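Local coordinates for cofilin (Streptomyces griseoflavus, PDB 5IVU), which probably binds actin, as a bacterial member of the ADF/cofilin family of actin-binding proteins, at residues 59-70 / 82-93. Residues are numbered along the deposited sequence; the frame is centred on the assembly and turned at random.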
# COMPACT_ATOMS: atom_id res chain seq x y z
N PRO A 59 8.69 -5.60 2.93
CA PRO A 59 9.63 -6.47 3.62
C PRO A 59 9.06 -7.87 3.74
O PRO A 59 7.86 -8.02 4.00
CB PRO A 59 9.81 -5.82 5.00
CG PRO A 59 8.99 -4.57 4.98
CD PRO A 59 7.99 -4.71 3.88
N GLU A 60 9.91 -8.87 3.53
CA GLU A 60 9.47 -10.26 3.47
C GLU A 60 8.91 -10.83 4.78
O GLU A 60 8.15 -11.79 4.74
CB GLU A 60 10.59 -11.16 2.92
CG GLU A 60 11.79 -11.36 3.83
CD GLU A 60 12.98 -11.96 3.08
OE1 GLU A 60 13.01 -13.19 2.88
OE2 GLU A 60 13.90 -11.18 2.71
N ASP A 61 9.29 -10.24 5.92
CA ASP A 61 8.87 -10.73 7.24
C ASP A 61 8.21 -9.64 8.12
O ASP A 61 8.24 -9.73 9.35
CB ASP A 61 10.08 -11.36 7.94
CG ASP A 61 11.23 -10.36 8.17
OD1 ASP A 61 11.14 -9.20 7.72
OD2 ASP A 61 12.23 -10.76 8.82
N GLU A 62 7.62 -8.62 7.48
CA GLU A 62 6.89 -7.57 8.18
C GLU A 62 5.66 -7.14 7.40
O GLU A 62 5.64 -7.24 6.18
CB GLU A 62 7.76 -6.33 8.39
CG GLU A 62 8.89 -6.52 9.39
CD GLU A 62 9.42 -5.19 9.91
OE1 GLU A 62 8.66 -4.47 10.59
OE2 GLU A 62 10.58 -4.85 9.63
N CYS A 63 4.64 -6.69 8.12
CA CYS A 63 3.43 -6.14 7.51
C CYS A 63 3.63 -4.68 7.10
O CYS A 63 4.36 -3.93 7.75
CB CYS A 63 2.25 -6.21 8.46
SG CYS A 63 1.97 -7.83 9.20
N ARG A 64 2.95 -4.31 6.02
CA ARG A 64 2.86 -2.92 5.58
C ARG A 64 1.48 -2.71 4.97
O ARG A 64 0.78 -3.67 4.66
CB ARG A 64 3.94 -2.57 4.54
CG ARG A 64 5.38 -2.57 5.04
CD ARG A 64 5.68 -1.41 5.99
NE ARG A 64 6.35 -1.84 7.22
CZ ARG A 64 7.66 -1.99 7.41
NH1 ARG A 64 8.54 -1.74 6.44
NH2 ARG A 64 8.12 -2.39 8.58
N TRP A 65 1.11 -1.44 4.81
CA TRP A 65 0.12 -1.05 3.82
C TRP A 65 0.82 -0.27 2.72
O TRP A 65 1.90 0.27 2.93
CB TRP A 65 -0.99 -0.17 4.41
CG TRP A 65 -1.63 -0.71 5.64
CD1 TRP A 65 -2.57 -1.68 5.71
CD2 TRP A 65 -1.40 -0.27 6.98
NE1 TRP A 65 -2.93 -1.89 7.02
CE2 TRP A 65 -2.23 -1.04 7.81
CE3 TRP A 65 -0.57 0.70 7.55
CZ2 TRP A 65 -2.25 -0.87 9.20
CZ3 TRP A 65 -0.59 0.86 8.93
CH2 TRP A 65 -1.43 0.08 9.74
N ALA A 66 0.21 -0.23 1.54
CA ALA A 66 0.74 0.58 0.46
C ALA A 66 -0.36 1.05 -0.44
O ALA A 66 -1.44 0.46 -0.46
CB ALA A 66 1.76 -0.20 -0.34
N VAL A 67 -0.08 2.12 -1.17
CA VAL A 67 -0.90 2.53 -2.31
C VAL A 67 -0.00 2.53 -3.54
O VAL A 67 1.13 2.99 -3.48
CB VAL A 67 -1.56 3.90 -2.08
CG1 VAL A 67 -2.21 4.40 -3.35
CG2 VAL A 67 -2.59 3.78 -0.96
N TYR A 68 -0.52 1.99 -4.64
CA TYR A 68 0.21 1.91 -5.90
C TYR A 68 -0.67 2.45 -7.02
O TYR A 68 -1.83 2.08 -7.13
CB TYR A 68 0.61 0.45 -6.22
CG TYR A 68 1.69 0.39 -7.28
CD1 TYR A 68 1.35 0.38 -8.64
CD2 TYR A 68 3.04 0.37 -6.93
CE1 TYR A 68 2.34 0.35 -9.62
CE2 TYR A 68 4.02 0.34 -7.90
CZ TYR A 68 3.67 0.34 -9.24
OH TYR A 68 4.64 0.31 -10.23
N ASP A 69 -0.11 3.34 -7.83
CA ASP A 69 -0.82 3.91 -8.96
C ASP A 69 -0.62 2.98 -10.14
O ASP A 69 0.30 3.14 -10.93
CB ASP A 69 -0.34 5.34 -9.26
CG ASP A 69 -1.18 6.03 -10.32
OD1 ASP A 69 -2.37 5.67 -10.52
OD2 ASP A 69 -0.64 6.95 -10.98
N LEU A 70 -1.50 1.99 -10.24
CA LEU A 70 -1.35 0.89 -11.18
C LEU A 70 -1.82 1.29 -12.56
O LEU A 70 -2.97 1.67 -12.74
CB LEU A 70 -2.15 -0.32 -10.69
CG LEU A 70 -1.90 -1.65 -11.38
CD1 LEU A 70 -0.56 -2.24 -10.97
CD2 LEU A 70 -3.03 -2.61 -11.04
N ASN A 82 -5.65 3.75 -15.40
CA ASN A 82 -4.97 3.74 -14.10
C ASN A 82 -5.94 3.39 -13.00
O ASN A 82 -7.12 3.77 -13.06
CB ASN A 82 -4.30 5.09 -13.79
CG ASN A 82 -2.94 5.22 -14.44
OD1 ASN A 82 -2.84 5.41 -15.66
ND2 ASN A 82 -1.88 5.12 -13.64
N LYS A 83 -5.44 2.69 -11.98
CA LYS A 83 -6.24 2.38 -10.81
C LYS A 83 -5.41 2.50 -9.54
O LYS A 83 -4.37 1.87 -9.41
CB LYS A 83 -6.84 0.99 -10.94
CG LYS A 83 -8.05 0.97 -11.86
CD LYS A 83 -8.83 -0.33 -11.78
CE LYS A 83 -10.23 -0.16 -12.33
NZ LYS A 83 -10.96 -1.46 -12.40
N LEU A 84 -5.88 3.32 -8.61
CA LEU A 84 -5.25 3.46 -7.31
C LEU A 84 -5.56 2.18 -6.53
O LEU A 84 -6.72 1.85 -6.30
CB LEU A 84 -5.77 4.71 -6.58
CG LEU A 84 -5.49 6.04 -7.31
CD1 LEU A 84 -6.48 7.12 -6.91
CD2 LEU A 84 -4.06 6.50 -7.07
N THR A 85 -4.49 1.49 -6.13
CA THR A 85 -4.57 0.16 -5.55
C THR A 85 -4.06 0.17 -4.11
O THR A 85 -2.91 0.51 -3.87
CB THR A 85 -3.71 -0.82 -6.37
OG1 THR A 85 -4.09 -0.75 -7.75
CG2 THR A 85 -3.86 -2.24 -5.85
N PHE A 86 -4.92 -0.19 -3.16
CA PHE A 86 -4.55 -0.37 -1.76
C PHE A 86 -4.12 -1.82 -1.54
O PHE A 86 -4.77 -2.74 -2.02
CB PHE A 86 -5.72 -0.04 -0.84
CG PHE A 86 -5.35 0.04 0.61
CD1 PHE A 86 -4.84 1.21 1.14
CD2 PHE A 86 -5.52 -1.05 1.44
CE1 PHE A 86 -4.51 1.30 2.48
CE2 PHE A 86 -5.19 -0.98 2.78
CZ PHE A 86 -4.68 0.20 3.31
N VAL A 87 -3.01 -1.99 -0.83
CA VAL A 87 -2.39 -3.29 -0.62
C VAL A 87 -2.23 -3.47 0.88
O VAL A 87 -1.55 -2.67 1.51
CB VAL A 87 -0.99 -3.36 -1.28
CG1 VAL A 87 -0.27 -4.67 -0.95
CG2 VAL A 87 -1.10 -3.19 -2.79
N SER A 88 -2.85 -4.51 1.44
CA SER A 88 -2.53 -4.94 2.79
C SER A 88 -1.49 -6.06 2.66
O SER A 88 -1.79 -7.12 2.13
CB SER A 88 -3.77 -5.45 3.51
OG SER A 88 -4.72 -4.42 3.62
N TRP A 89 -0.27 -5.78 3.12
CA TRP A 89 0.81 -6.75 3.06
C TRP A 89 0.89 -7.42 4.43
O TRP A 89 1.12 -6.77 5.44
CB TRP A 89 2.12 -6.05 2.68
CG TRP A 89 3.32 -6.93 2.62
CD1 TRP A 89 4.47 -6.78 3.33
CD2 TRP A 89 3.50 -8.08 1.80
NE1 TRP A 89 5.36 -7.78 3.02
CE2 TRP A 89 4.79 -8.59 2.08
CE3 TRP A 89 2.70 -8.75 0.86
CZ2 TRP A 89 5.30 -9.72 1.44
CZ3 TRP A 89 3.20 -9.87 0.23
CH2 TRP A 89 4.50 -10.35 0.52
N ALA A 90 0.68 -8.73 4.44
CA ALA A 90 0.62 -9.51 5.68
C ALA A 90 1.25 -10.87 5.42
O ALA A 90 0.55 -11.89 5.34
CB ALA A 90 -0.83 -9.65 6.13
N PRO A 91 2.59 -10.90 5.28
CA PRO A 91 3.27 -12.14 4.93
C PRO A 91 3.27 -13.13 6.08
O PRO A 91 3.33 -12.72 7.24
CB PRO A 91 4.70 -11.67 4.61
CG PRO A 91 4.89 -10.47 5.47
CD PRO A 91 3.55 -9.81 5.52
N ASP A 92 3.24 -14.42 5.74
CA ASP A 92 3.13 -15.51 6.71
C ASP A 92 4.21 -15.46 7.80
O ASP A 92 3.91 -15.66 8.98
CB ASP A 92 3.17 -16.87 6.00
CG ASP A 92 2.00 -17.09 5.02
OD1 ASP A 92 1.01 -16.34 5.08
OD2 ASP A 92 2.10 -18.01 4.18
N SER A 93 5.44 -15.14 7.41
CA SER A 93 6.57 -15.11 8.34
C SER A 93 6.61 -13.90 9.29
O SER A 93 7.45 -13.86 10.19
CB SER A 93 7.88 -15.18 7.56
OG SER A 93 7.95 -14.13 6.62
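W89 reaches across to P59 with its indole N-H. NE1 bonds P59 O at 2.7 Å, nearly straight at 176°, and the oxygen lies in the plane of the ring. Chi1 of 179° sets CG opposite the backbone N and brings NE1 to P59 O, in the type I turn P59 to E62. P91 CD sits over one face of the indole, offset toward the rim, and P91 CB packs 3.5 Å from E60 O. With an alanine in place of W89, P59 O is likely to lose its indole donor and P91 the ring face it packs on.

From R64 to L70 the strand runs antiparallel to 82-89. R64, A66, Y68 and L70 form hydrogen-bonded pairs with W89, V87, T85 and K83. On the face of W65, V67 and D69, the F86 ring lies between two partners. W65 runs side by side with it, with CD1 3.7 Å from F86 CZ and the planes oblique. V67 crosses F86 at about a right angle and places CG2 4.0 Å from F86 CD1. Y102 and L109 of helix 96-112 add to the packing round W65.

On the other face, T85 OG1 donates to K83 O at 3.1 Å. That oxygen also accepts L70 N, and the two donors come from opposite faces of its plane. L70 CB lies 3.5 Å from T85 OG1. Near the connecting end of the hairpin, N82 ND2 makes a weak bond of 3.2 Å to D69 OD1, the amide and carboxylate planes 40° apart.

This is the central hairpin of the ADF-homology sheet, between strands 28-33 and 118-122. The straight, in-plane N-H bond sets the indole's rotation and, with P91 packing, ties the turn 59-62 to the second strand; the weak bond from exposed N82 likely adds little.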